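Local coordinates for transglutaminase-like domain-containing protein (Streptococcus suis, PDB 4XZ7) that probably cross-links proteins as a secreted bacterial transglutaminase, and contributes to virulence through antiphagocytic properties, at residues V90-N94 / E95-H99; K209-S212 / E213-V217; T228-W232 / E233-K237. One frame throughout, in Å; residues are numbered along the deposited sequence.

Interaction 1 (V90-N94 / E95-H99)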
ATOM      1  N   VAL B  90      -9.677  26.138  -1.134  1.00 25.94           N
ATOM      2  CA  VAL B  90      -9.712  27.591  -1.129  1.00 29.57           C
ATOM      3  C   VAL B  90     -10.988  28.156  -1.767  1.00 32.24           C
ATOM      4  O   VAL B  90     -11.615  27.555  -2.650  1.00 31.49           O
ATOM      5  CB  VAL B  90      -8.461  28.197  -1.818  1.00 33.56           C
ATOM      6  CG1 VAL B  90      -7.260  27.239  -1.712  1.00 32.21           C
ATOM      7  CG2 VAL B  90      -8.747  28.586  -3.242  1.00 30.05           C
ATOM      8  N   ILE B  91     -11.396  29.313  -1.265  1.00 29.39           N
ATOM      9  CA  ILE B  91     -12.525  30.022  -1.831  1.00 30.49           C
ATOM     10  C   ILE B  91     -12.039  31.264  -2.572  1.00 32.84           C
ATOM     11  O   ILE B  91     -11.439  32.140  -1.968  1.00 35.74           O
ATOM     12  CB  ILE B  91     -13.516  30.432  -0.753  1.00 30.48           C
ATOM     13  CG1 ILE B  91     -14.133  29.182  -0.111  1.00 35.10           C
ATOM     14  CG2 ILE B  91     -14.575  31.381  -1.353  1.00 23.35           C
ATOM     15  CD1 ILE B  91     -15.178  29.482   0.919  1.00 42.47           C
ATOM     16  N   ALA B  92     -12.289  31.329  -3.877  1.00 31.20           N
ATOM     17  CA  ALA B  92     -11.876  32.489  -4.659  1.00 34.86           C
ATOM     18  C   ALA B  92     -12.751  33.679  -4.323  1.00 42.39           C
ATOM     19  O   ALA B  92     -13.978  33.583  -4.328  1.00 44.72           O
ATOM     20  CB  ALA B  92     -11.939  32.195  -6.150  1.00 30.43           C
ATOM     21  N   HIS B  93     -12.111  34.810  -4.049  1.00 37.74           N
ATOM     22  CA  HIS B  93     -12.817  35.998  -3.597  1.00 43.61           C
ATOM     23  C   HIS B  93     -13.521  36.680  -4.752  1.00 42.54           C
ATOM     24  O   HIS B  93     -14.668  37.095  -4.622  1.00 47.89           O
ATOM     25  CB  HIS B  93     -11.841  36.950  -2.913  1.00 53.95           C
ATOM     26  CG  HIS B  93     -11.082  36.314  -1.792  1.00 62.97           C
ATOM     27  ND1 HIS B  93     -11.622  35.320  -1.002  1.00 66.12           N
ATOM     28  CD2 HIS B  93      -9.821  36.511  -1.339  1.00 71.20           C
ATOM     29  CE1 HIS B  93     -10.730  34.941  -0.104  1.00 71.76           C
ATOM     30  NE2 HIS B  93      -9.629  35.650  -0.285  1.00 74.68           N
ATOM     31  N   ASN B  94     -12.822  36.779  -5.880  1.00 36.58           N
ATOM     32  CA  ASN B  94     -13.368  37.342  -7.105  1.00 31.56           C
ATOM     33  C   ASN B  94     -12.772  36.624  -8.317  1.00 26.93           C
ATOM     34  O   ASN B  94     -11.972  35.703  -8.162  1.00 31.83           O
ATOM     35  CB  ASN B  94     -13.102  38.864  -7.182  1.00 27.89           C
ATOM     36  CG  ASN B  94     -11.644  39.222  -6.971  1.00 36.57           C
ATOM     37  OD1 ASN B  94     -10.744  38.391  -7.119  1.00 34.81           O
ATOM     38  ND2 ASN B  94     -11.402  40.485  -6.620  1.00 42.27           N
ATOM     39  N   GLU B  95     -13.167  37.038  -9.514  1.00 25.91           N
ATOM     40  CA  GLU B  95     -12.679  36.405 -10.738  1.00 32.27           C
ATOM     41  C   GLU B  95     -11.157  36.490 -10.863  1.00 33.73           C
ATOM     42  O   GLU B  95     -10.497  35.512 -11.199  1.00 41.94           O
ATOM     43  CB  GLU B  95     -13.329  37.043 -11.962  1.00 39.21           C
ATOM     44  CG  GLU B  95     -14.830  36.783 -12.094  1.00 50.89           C
ATOM     45  CD  GLU B  95     -15.680  37.664 -11.190  1.00 55.58           C
ATOM     46  OE1 GLU B  95     -15.117  38.394 -10.335  1.00 59.78           O
ATOM     47  OE2 GLU B  95     -16.918  37.627 -11.342  1.00 50.48           O
ATOM     48  N   GLU B  96     -10.609  37.667 -10.598  1.00 34.02           N
ATOM     49  CA  GLU B  96      -9.183  37.890 -10.752  1.00 33.88           C
ATOM     50  C   GLU B  96      -8.395  36.908  -9.899  1.00 35.58           C
ATOM     51  O   GLU B  96      -7.423  36.312 -10.362  1.00 42.55           O
ATOM     52  CB  GLU B  96      -8.814  39.328 -10.380  1.00 34.41           C
ATOM     53  CG  GLU B  96      -7.334  39.498 -10.071  1.00 41.83           C
ATOM     54  CD  GLU B  96      -6.979  40.883  -9.543  1.00 59.62           C
ATOM     55  OE1 GLU B  96      -7.852  41.781  -9.544  1.00 66.43           O
ATOM     56  OE2 GLU B  96      -5.815  41.070  -9.128  1.00 62.58           O
ATOM     57  N   ASP B  97      -8.832  36.748  -8.652  1.00 38.26           N
ATOM     58  CA  ASP B  97      -8.229  35.804  -7.719  1.00 37.75           C
ATOM     59  C   ASP B  97      -8.307  34.377  -8.273  1.00 38.31           C
ATOM     60  O   ASP B  97      -7.331  33.617  -8.232  1.00 35.25           O
ATOM     61  CB  ASP B  97      -8.932  35.900  -6.360  1.00 34.36           C
ATOM     62  CG  ASP B  97      -8.324  34.988  -5.307  1.00 42.15           C
ATOM     63  OD1 ASP B  97      -7.084  34.806  -5.302  1.00 43.24           O
ATOM     64  OD2 ASP B  97      -9.094  34.460  -4.469  1.00 38.53           O
ATOM     65  N   TYR B  98      -9.472  34.013  -8.794  1.00 31.55           N
ATOM     66  CA  TYR B  98      -9.663  32.667  -9.315  1.00 32.52           C
ATOM     67  C   TYR B  98      -8.678  32.404 -10.443  1.00 36.14           C
ATOM     68  O   TYR B  98      -8.041  31.349 -10.496  1.00 35.66           O
ATOM     69  CB  TYR B  98     -11.098  32.470  -9.804  1.00 31.08           C
ATOM     70  CG  TYR B  98     -11.292  31.215 -10.624  1.00 32.54           C
ATOM     71  CD1 TYR B  98     -11.384  29.974 -10.016  1.00 31.47           C
ATOM     72  CD2 TYR B  98     -11.396  31.276 -12.011  1.00 27.61           C
ATOM     73  CE1 TYR B  98     -11.572  28.823 -10.769  1.00 27.66           C
ATOM     74  CE2 TYR B  98     -11.575  30.142 -12.766  1.00 24.30           C
ATOM     75  CZ  TYR B  98     -11.660  28.918 -12.143  1.00 24.94           C
ATOM     76  OH  TYR B  98     -11.835  27.786 -12.901  1.00 24.72           O
ATOM     77  N   HIS B  99      -8.525  33.384 -11.327  1.00 33.09           N
ATOM     78  CA  HIS B  99      -7.675  33.170 -12.490  1.00 40.56           C
ATOM     79  C   HIS B  99      -6.204  33.180 -12.093  1.00 34.77           C
ATOM     80  O   HIS B  99      -5.403  32.435 -12.656  1.00 39.94           O
ATOM     81  CB  HIS B  99      -7.997  34.192 -13.581  1.00 46.79           C
ATOM     82  CG  HIS B  99      -9.350  33.982 -14.191  1.00 52.37           C
ATOM     83  ND1 HIS B  99     -10.442  34.767 -13.880  1.00 58.24           N
ATOM     84  CD2 HIS B  99      -9.803  33.035 -15.050  1.00 50.30           C
ATOM     85  CE1 HIS B  99     -11.499  34.331 -14.542  1.00 53.64           C
ATOM     86  NE2 HIS B  99     -11.139  33.280 -15.258  1.00 51.74           N
TER

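Interaction 2 (K209-S212 / E213-V217)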
ATOM      1  N   LYS B 209     -16.457 -28.574  26.452  1.00 51.83           N
ATOM      2  CA  LYS B 209     -17.457 -29.579  26.821  1.00 52.56           C
ATOM      3  C   LYS B 209     -17.017 -30.997  26.464  1.00 51.22           C
ATOM      4  O   LYS B 209     -17.661 -31.966  26.856  1.00 50.18           O
ATOM      5  CB  LYS B 209     -18.796 -29.287  26.136  1.00 48.46           C
ATOM      6  CG  LYS B 209     -19.454 -27.981  26.524  1.00 50.68           C
ATOM      7  CD  LYS B 209     -20.857 -27.909  25.917  1.00 53.38           C
ATOM      8  CE  LYS B 209     -21.477 -26.523  26.050  1.00 53.06           C
ATOM      9  NZ  LYS B 209     -22.833 -26.474  25.417  1.00 54.39           N
ATOM     10  N   GLN B 210     -15.928 -31.116  25.713  1.00 49.28           N
ATOM     11  CA  GLN B 210     -15.422 -32.426  25.306  1.00 53.09           C
ATOM     12  C   GLN B 210     -14.583 -33.079  26.410  1.00 57.90           C
ATOM     13  O   GLN B 210     -13.863 -32.394  27.139  1.00 61.69           O
ATOM     14  CB  GLN B 210     -14.597 -32.293  24.030  1.00 50.66           C
ATOM     15  CG  GLN B 210     -15.252 -31.425  22.968  1.00 50.71           C
ATOM     16  CD  GLN B 210     -16.606 -31.955  22.534  1.00 54.66           C
ATOM     17  OE1 GLN B 210     -16.758 -33.147  22.241  1.00 57.93           O
ATOM     18  NE2 GLN B 210     -17.603 -31.070  22.490  1.00 53.05           N
ATOM     19  N   SER B 211     -14.661 -34.402  26.528  1.00 54.46           N
ATOM     20  CA  SER B 211     -13.939 -35.081  27.600  1.00 60.44           C
ATOM     21  C   SER B 211     -12.436 -35.003  27.368  1.00 64.07           C
ATOM     22  O   SER B 211     -11.714 -34.314  28.103  1.00 66.62           O
ATOM     23  CB  SER B 211     -14.386 -36.543  27.730  1.00 58.58           C
ATOM     24  OG  SER B 211     -14.115 -37.290  26.557  1.00 63.88           O
ATOM     25  N   SER B 212     -11.981 -35.693  26.327  1.00 57.15           N
ATOM     26  CA  SER B 212     -10.561 -35.815  26.035  1.00 52.66           C
ATOM     27  C   SER B 212     -10.008 -34.578  25.326  1.00 53.44           C
ATOM     28  O   SER B 212     -10.759 -33.761  24.791  1.00 52.08           O
ATOM     29  CB  SER B 212     -10.312 -37.062  25.184  1.00 50.90           C
ATOM     30  OG  SER B 212     -11.068 -37.010  23.983  1.00 53.54           O
ATOM     31  N   GLU B 213      -8.686 -34.453  25.339  1.00 48.82           N
ATOM     32  CA  GLU B 213      -8.000 -33.391  24.625  1.00 52.69           C
ATOM     33  C   GLU B 213      -8.236 -33.531  23.120  1.00 50.47           C
ATOM     34  O   GLU B 213      -8.487 -32.542  22.410  1.00 52.16           O
ATOM     35  CB  GLU B 213      -6.505 -33.427  24.947  1.00 52.75           C
ATOM     36  CG  GLU B 213      -6.182 -33.176  26.412  1.00 55.13           C
ATOM     37  CD  GLU B 213      -4.713 -33.395  26.726  1.00 65.19           C
ATOM     38  OE1 GLU B 213      -4.091 -34.288  26.107  1.00 67.71           O
ATOM     39  OE2 GLU B 213      -4.181 -32.671  27.592  1.00 73.42           O
ATOM     40  N   ARG B 214      -8.170 -34.773  22.650  1.00 38.44           N
ATOM     41  CA  ARG B 214      -8.380 -35.073  21.240  1.00 47.85           C
ATOM     42  C   ARG B 214      -9.717 -34.530  20.742  1.00 44.22           C
ATOM     43  O   ARG B 214      -9.803 -33.954  19.654  1.00 40.25           O
ATOM     44  CB  ARG B 214      -8.307 -36.579  21.005  1.00 45.26           C
ATOM     45  CG  ARG B 214      -8.152 -36.967  19.548  1.00 44.27           C
ATOM     46  CD  ARG B 214      -7.816 -38.443  19.440  1.00 49.71           C
ATOM     47  NE  ARG B 214      -7.767 -38.881  18.050  1.00 59.11           N
ATOM     48  CZ  ARG B 214      -8.680 -39.662  17.472  1.00 62.03           C
ATOM     49  NH1 ARG B 214      -9.721 -40.118  18.169  1.00 62.84           N
ATOM     50  NH2 ARG B 214      -8.543 -39.998  16.192  1.00 52.18           N
ATOM     51  N   ASP B 215     -10.761 -34.703  21.544  1.00 41.65           N
ATOM     52  CA  ASP B 215     -12.078 -34.253  21.125  1.00 43.97           C
ATOM     53  C   ASP B 215     -12.192 -32.737  21.206  1.00 41.45           C
ATOM     54  O   ASP B 215     -12.976 -32.134  20.471  1.00 46.21           O
ATOM     55  CB  ASP B 215     -13.168 -34.925  21.953  1.00 47.79           C
ATOM     56  CG  ASP B 215     -13.445 -36.355  21.494  1.00 53.87           C
ATOM     57  OD1 ASP B 215     -13.267 -36.635  20.290  1.00 50.77           O
ATOM     58  OD2 ASP B 215     -13.838 -37.196  22.330  1.00 63.83           O
ATOM     59  N   LYS B 216     -11.406 -32.121  22.083  1.00 37.02           N
ATOM     60  CA  LYS B 216     -11.341 -30.659  22.129  1.00 37.12           C
ATOM     61  C   LYS B 216     -10.809 -30.151  20.804  1.00 36.51           C
ATOM     62  O   LYS B 216     -11.439 -29.299  20.158  1.00 36.15           O
ATOM     63  CB  LYS B 216     -10.466 -30.178  23.287  1.00 39.06           C
ATOM     64  CG  LYS B 216     -10.921 -30.701  24.654  1.00 44.43           C
ATOM     65  CD  LYS B 216     -10.231 -29.983  25.814  1.00 41.00           C
ATOM     66  CE  LYS B 216     -10.447 -30.722  27.127  1.00 49.98           C
ATOM     67  NZ  LYS B 216      -9.715 -30.050  28.242  1.00 56.57           N
ATOM     68  N   VAL B 217      -9.662 -30.697  20.390  1.00 36.96           N
ATOM     69  CA  VAL B 217      -9.069 -30.349  19.092  1.00 36.44           C
ATOM     70  C   VAL B 217     -10.071 -30.537  17.952  1.00 38.37           C
ATOM     71  O   VAL B 217     -10.319 -29.612  17.156  1.00 31.43           O
ATOM     72  CB  VAL B 217      -7.810 -31.195  18.785  1.00 36.22           C
ATOM     73  CG1 VAL B 217      -7.324 -30.916  17.376  1.00 37.16           C
ATOM     74  CG2 VAL B 217      -6.701 -30.903  19.779  1.00 35.07           C
TER

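Interaction 3 (T228-W232 / E233-K237)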
ATOM      1  N   THR B 228     -15.686 -20.352   8.719  1.00 36.45           N
ATOM      2  CA  THR B 228     -14.718 -19.485   8.084  1.00 26.94           C
ATOM      3  C   THR B 228     -14.607 -19.828   6.609  1.00 21.46           C
ATOM      4  O   THR B 228     -14.444 -20.979   6.267  1.00 21.80           O
ATOM      5  CB  THR B 228     -13.366 -19.632   8.740  1.00 26.16           C
ATOM      6  OG1 THR B 228     -13.532 -19.556  10.160  1.00 27.47           O
ATOM      7  CG2 THR B 228     -12.417 -18.549   8.249  1.00 21.10           C
ATOM      8  N   THR B 229     -14.693 -18.832   5.736  1.00 20.67           N
ATOM      9  CA  THR B 229     -14.521 -19.080   4.306  1.00 24.58           C
ATOM     10  C   THR B 229     -13.048 -19.333   3.962  1.00 23.98           C
ATOM     11  O   THR B 229     -12.176 -18.575   4.379  1.00 19.70           O
ATOM     12  CB  THR B 229     -15.048 -17.888   3.480  1.00 19.52           C
ATOM     13  OG1 THR B 229     -16.472 -17.819   3.620  1.00 27.29           O
ATOM     14  CG2 THR B 229     -14.689 -18.033   2.022  1.00 19.01           C
ATOM     15  N   TYR B 230     -12.763 -20.413   3.240  1.00 23.97           N
ATOM     16  CA  TYR B 230     -11.436 -20.575   2.649  1.00 19.62           C
ATOM     17  C   TYR B 230     -11.296 -19.682   1.401  1.00 18.83           C
ATOM     18  O   TYR B 230     -12.137 -19.709   0.500  1.00 19.80           O
ATOM     19  CB  TYR B 230     -11.147 -22.041   2.271  1.00 20.13           C
ATOM     20  CG  TYR B 230      -9.652 -22.263   2.117  1.00 19.97           C
ATOM     21  CD1 TYR B 230      -8.846 -22.382   3.239  1.00 21.66           C
ATOM     22  CD2 TYR B 230      -9.043 -22.281   0.863  1.00 19.56           C
ATOM     23  CE1 TYR B 230      -7.482 -22.539   3.137  1.00 29.69           C
ATOM     24  CE2 TYR B 230      -7.654 -22.437   0.743  1.00 30.23           C
ATOM     25  CZ  TYR B 230      -6.886 -22.568   1.896  1.00 37.50           C
ATOM     26  OH  TYR B 230      -5.518 -22.731   1.842  1.00 43.86           O
ATOM     27  N   ASP B 231     -10.226 -18.908   1.333  1.00 18.33           N
ATOM     28  CA  ASP B 231     -10.099 -17.940   0.252  1.00 17.63           C
ATOM     29  C   ASP B 231      -9.537 -18.604  -0.990  1.00 24.49           C
ATOM     30  O   ASP B 231      -8.340 -18.505  -1.264  1.00 17.37           O
ATOM     31  CB  ASP B 231      -9.214 -16.762   0.667  1.00 17.19           C
ATOM     32  CG  ASP B 231      -9.306 -15.594  -0.316  1.00 22.94           C
ATOM     33  OD1 ASP B 231      -9.794 -15.799  -1.441  1.00 20.51           O
ATOM     34  OD2 ASP B 231      -8.888 -14.473   0.030  1.00 25.29           O
ATOM     35  N   TRP B 232     -10.410 -19.273  -1.746  1.00 18.72           N
ATOM     36  CA  TRP B 232     -10.003 -19.980  -2.949  1.00 19.75           C
ATOM     37  C   TRP B 232      -9.201 -19.107  -3.949  1.00 24.39           C
ATOM     38  O   TRP B 232      -8.173 -19.549  -4.478  1.00 22.21           O
ATOM     39  CB  TRP B 232     -11.250 -20.594  -3.623  1.00 18.18           C
ATOM     40  CG  TRP B 232     -11.945 -21.531  -2.687  1.00 18.87           C
ATOM     41  CD1 TRP B 232     -13.162 -21.350  -2.082  1.00 19.14           C
ATOM     42  CD2 TRP B 232     -11.435 -22.768  -2.194  1.00 19.47           C
ATOM     43  NE1 TRP B 232     -13.455 -22.421  -1.268  1.00 19.88           N
ATOM     44  CE2 TRP B 232     -12.407 -23.306  -1.319  1.00 20.13           C
ATOM     45  CE3 TRP B 232     -10.258 -23.495  -2.426  1.00 22.66           C
ATOM     46  CZ2 TRP B 232     -12.229 -24.516  -0.667  1.00 20.82           C
ATOM     47  CZ3 TRP B 232     -10.085 -24.708  -1.781  1.00 20.32           C
ATOM     48  CH2 TRP B 232     -11.060 -25.205  -0.913  1.00 26.19           C
ATOM     49  N   GLU B 233      -9.651 -17.878  -4.189  1.00 27.99           N
ATOM     50  CA  GLU B 233      -8.981 -16.964  -5.130  1.00 31.79           C
ATOM     51  C   GLU B 233      -7.544 -16.638  -4.731  1.00 28.69           C
ATOM     52  O   GLU B 233      -6.609 -16.721  -5.539  1.00 34.10           O
ATOM     53  CB  GLU B 233      -9.765 -15.662  -5.237  1.00 39.63           C
ATOM     54  CG  GLU B 233     -11.117 -15.799  -5.875  1.00 52.15           C
ATOM     55  CD  GLU B 233     -11.099 -15.346  -7.313  1.00 71.24           C
ATOM     56  OE1 GLU B 233     -11.235 -16.210  -8.209  1.00 76.98           O
ATOM     57  OE2 GLU B 233     -10.937 -14.126  -7.543  1.00 76.32           O
ATOM     58  N   ALA B 234      -7.367 -16.256  -3.477  1.00 24.57           N
ATOM     59  CA  ALA B 234      -6.036 -15.915  -2.994  1.00 22.00           C
ATOM     60  C   ALA B 234      -5.122 -17.139  -2.999  1.00 25.20           C
ATOM     61  O   ALA B 234      -3.943 -17.016  -3.302  1.00 29.71           O
ATOM     62  CB  ALA B 234      -6.114 -15.311  -1.612  1.00 16.05           C
ATOM     63  N   ALA B 235      -5.656 -18.317  -2.667  1.00 24.00           N
ATOM     64  CA  ALA B 235      -4.825 -19.524  -2.649  1.00 17.48           C
ATOM     65  C   ALA B 235      -4.371 -19.845  -4.079  1.00 24.36           C
ATOM     66  O   ALA B 235      -3.220 -20.225  -4.327  1.00 27.53           O
ATOM     67  CB  ALA B 235      -5.583 -20.704  -2.049  1.00 18.05           C
ATOM     68  N   ASN B 236      -5.309 -19.679  -5.003  1.00 20.25           N
ATOM     69  CA  ASN B 236      -5.063 -19.827  -6.425  1.00 24.96           C
ATOM     70  C   ASN B 236      -3.900 -18.943  -6.882  1.00 34.91           C
ATOM     71  O   ASN B 236      -2.926 -19.424  -7.462  1.00 38.69           O
ATOM     72  CB  ASN B 236      -6.336 -19.487  -7.196  1.00 35.21           C
ATOM     73  CG  ASN B 236      -6.612 -20.456  -8.315  1.00 56.13           C
ATOM     74  OD1 ASN B 236      -7.459 -21.347  -8.187  1.00 65.81           O
ATOM     75  ND2 ASN B 236      -5.894 -20.296  -9.428  1.00 54.13           N
ATOM     76  N   LYS B 237      -3.991 -17.649  -6.601  1.00 31.29           N
ATOM     77  CA  LYS B 237      -2.915 -16.740  -6.991  1.00 33.36           C
ATOM     78  C   LYS B 237      -1.605 -17.034  -6.257  1.00 30.91           C
ATOM     79  O   LYS B 237      -0.520 -16.804  -6.786  1.00 34.24           O
ATOM     80  CB  LYS B 237      -3.330 -15.285  -6.759  1.00 37.53           C
ATOM     81  CG  LYS B 237      -4.671 -14.911  -7.395  1.00 42.55           C
ATOM     82  CD  LYS B 237      -4.879 -15.493  -8.801  1.00 49.66           C
ATOM     83  CE  LYS B 237      -6.362 -15.410  -9.238  1.00 50.55           C
ATOM     84  NZ  LYS B 237      -7.291 -16.114  -8.286  1.00 38.50           N
TER
HETATM   85  O   HOH W   1     -12.310 -17.017  -2.997  1.00 26.28           O

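Interaction 1 (V90-N94 / E95-H99)
The carboxylate of D97 lies over one face of the H93 imidazole, with D97 OD2 3.7 Å above the ring plane and offset toward its rim; the two planes are inclined by 27°. What brings the oxygen there is a backbone bond: H93 N donates to D97 OD2 at 3.1 Å, nearly straight, and meets that oxygen at its anti lone pair. The aspartate can reach back this far because its CG stands anti to the backbone N (chi1 -178°), and D97 OD2 also comes 3.4 Å from A92 CA.

N94 answers in the other direction. Its CG sits between backbone N and carbonyl carbon (chi1 52°), folding the amide back so that N94 OD1 accepts a hydrogen bond from D97 N at 3.0 Å. D97 thus gives its N-H to N94 while its side chain accepts from the N-H of H93, the residue before the cap. Apolar contact comes from A92 CB, 3.8 Å from Y98 CB, and the Y98 hydroxyl goes on to bond H161. A carboxylate this close to the start of a helix would probably be stabilised as the anion. N94 is the N-cap of helix 95-101, and the whole is a strand-to-helix turn leading out of strand 90-91.

Interaction 2 (K209-S212 / E213-V217)
S212 and D215 meet at the N-cap of helix 213-227, where the loop that follows helix 188-205 turns into the next helix of the transglutaminase-like domain. The serine OG lies between its backbone N and carbonyl carbon (chi1 58°), which turns it back over the first turn to accept from D215 N. The capping bond from D215 N to S212 OG is weak at 3.4 Å, as is the bond S212 OG returns to D215 OD2 at 3.2 Å. The two form a small reciprocal pair, though not a capping box, since the carboxylate takes the serine hydroxyl rather than its backbone N-H.

The close side of the contact belongs to Q210. Q210 CB touches D215 CB at 3.6 Å, and Q210 CG rests 3.5 Å from D215 O, while amide and carboxylate stand at 89° to each other; the amide NE2 is held by E206 O. The loose side is S211, exposed to solvent: S211 OG stays 4.2 Å from D215 OD2. R214 and E213 turn from the loop to the rest of the domain, both packing on Y302, R214 bonding F331 O and E336, E213 bonding D303 N. The backbone bond of the first turn runs from K216 N to S212 O at 3.2 Å, and K216 CG presses to 3.1 Å from S212 O.

Interaction 3 (T228-W232 / E233-K237)
A strand-to-helix junction inside the transglutaminase-like domain carries an N-cap here: D231, the last residue before helix 232-239, receives A234 N on its carboxylate. The bond from A234 N to D231 OD1 is 3.2 Å long and almost straight at the hydrogen, yet the donor comes from above the carboxylate plane, 71° out of it. The other oxygen leans on the methyl of the same residue, with D231 OD2 3.3 Å from A234 CB, so that A234 meets the carboxylate with both its N-H and its side chain; D231 OD2 also forms a long, weak ion pair with R259. The aspartate CG stands anti to its own backbone N (chi1 -167°), a rotation that swings the group toward the helix end. D231 is also the centre of an inverse gamma turn, closed by a weak bond from W232 N to Y230 O, and this kink takes the chain from strand 229-230 into the helix. There the regular pattern begins at once, with A235 N on D231 O and N236 N on W232 O.

Two aromatic side chains meet beside the turn. Y230 CD2 rides 3.6 Å above one face of the W232 indole, near its rim, and Y230 CE2 meets A235 CB at 3.9 Å; beyond, Y230 packs on C264. At the far end K237 NZ donates to E233 O, which also takes K237 N, while K237 forms a cation-pi contact with Y242 of the second subunit. One water joins the capping residue to the first turn, donating to D231 OD1 and accepting from E233 N at 3.0 Å.

Overall arrangement
Read from the N terminus, the three contacts form a simple series: each closes within ten residues or fewer, and none nests in or crosses another. The chain is an N-terminal portion of a longer protein. Interaction 1 turns it from strand 90-91 into helix 95-101, beside strand 121-124. Interactions 2 and 3 lie within the transglutaminase-like region, at the two ends of one path: interaction 2 opens helix 213-227, and interaction 3 follows where that helix gives way to strand 229-230. Their centres are about 29 Å apart, whereas the centre of interaction 1 lies about 74 and 53 Å from those of interactions 2 and 3. The third alone reaches the second subunit of the homodimer. The same principle, an N-cap, recurs on asparagine, serine and aspartate.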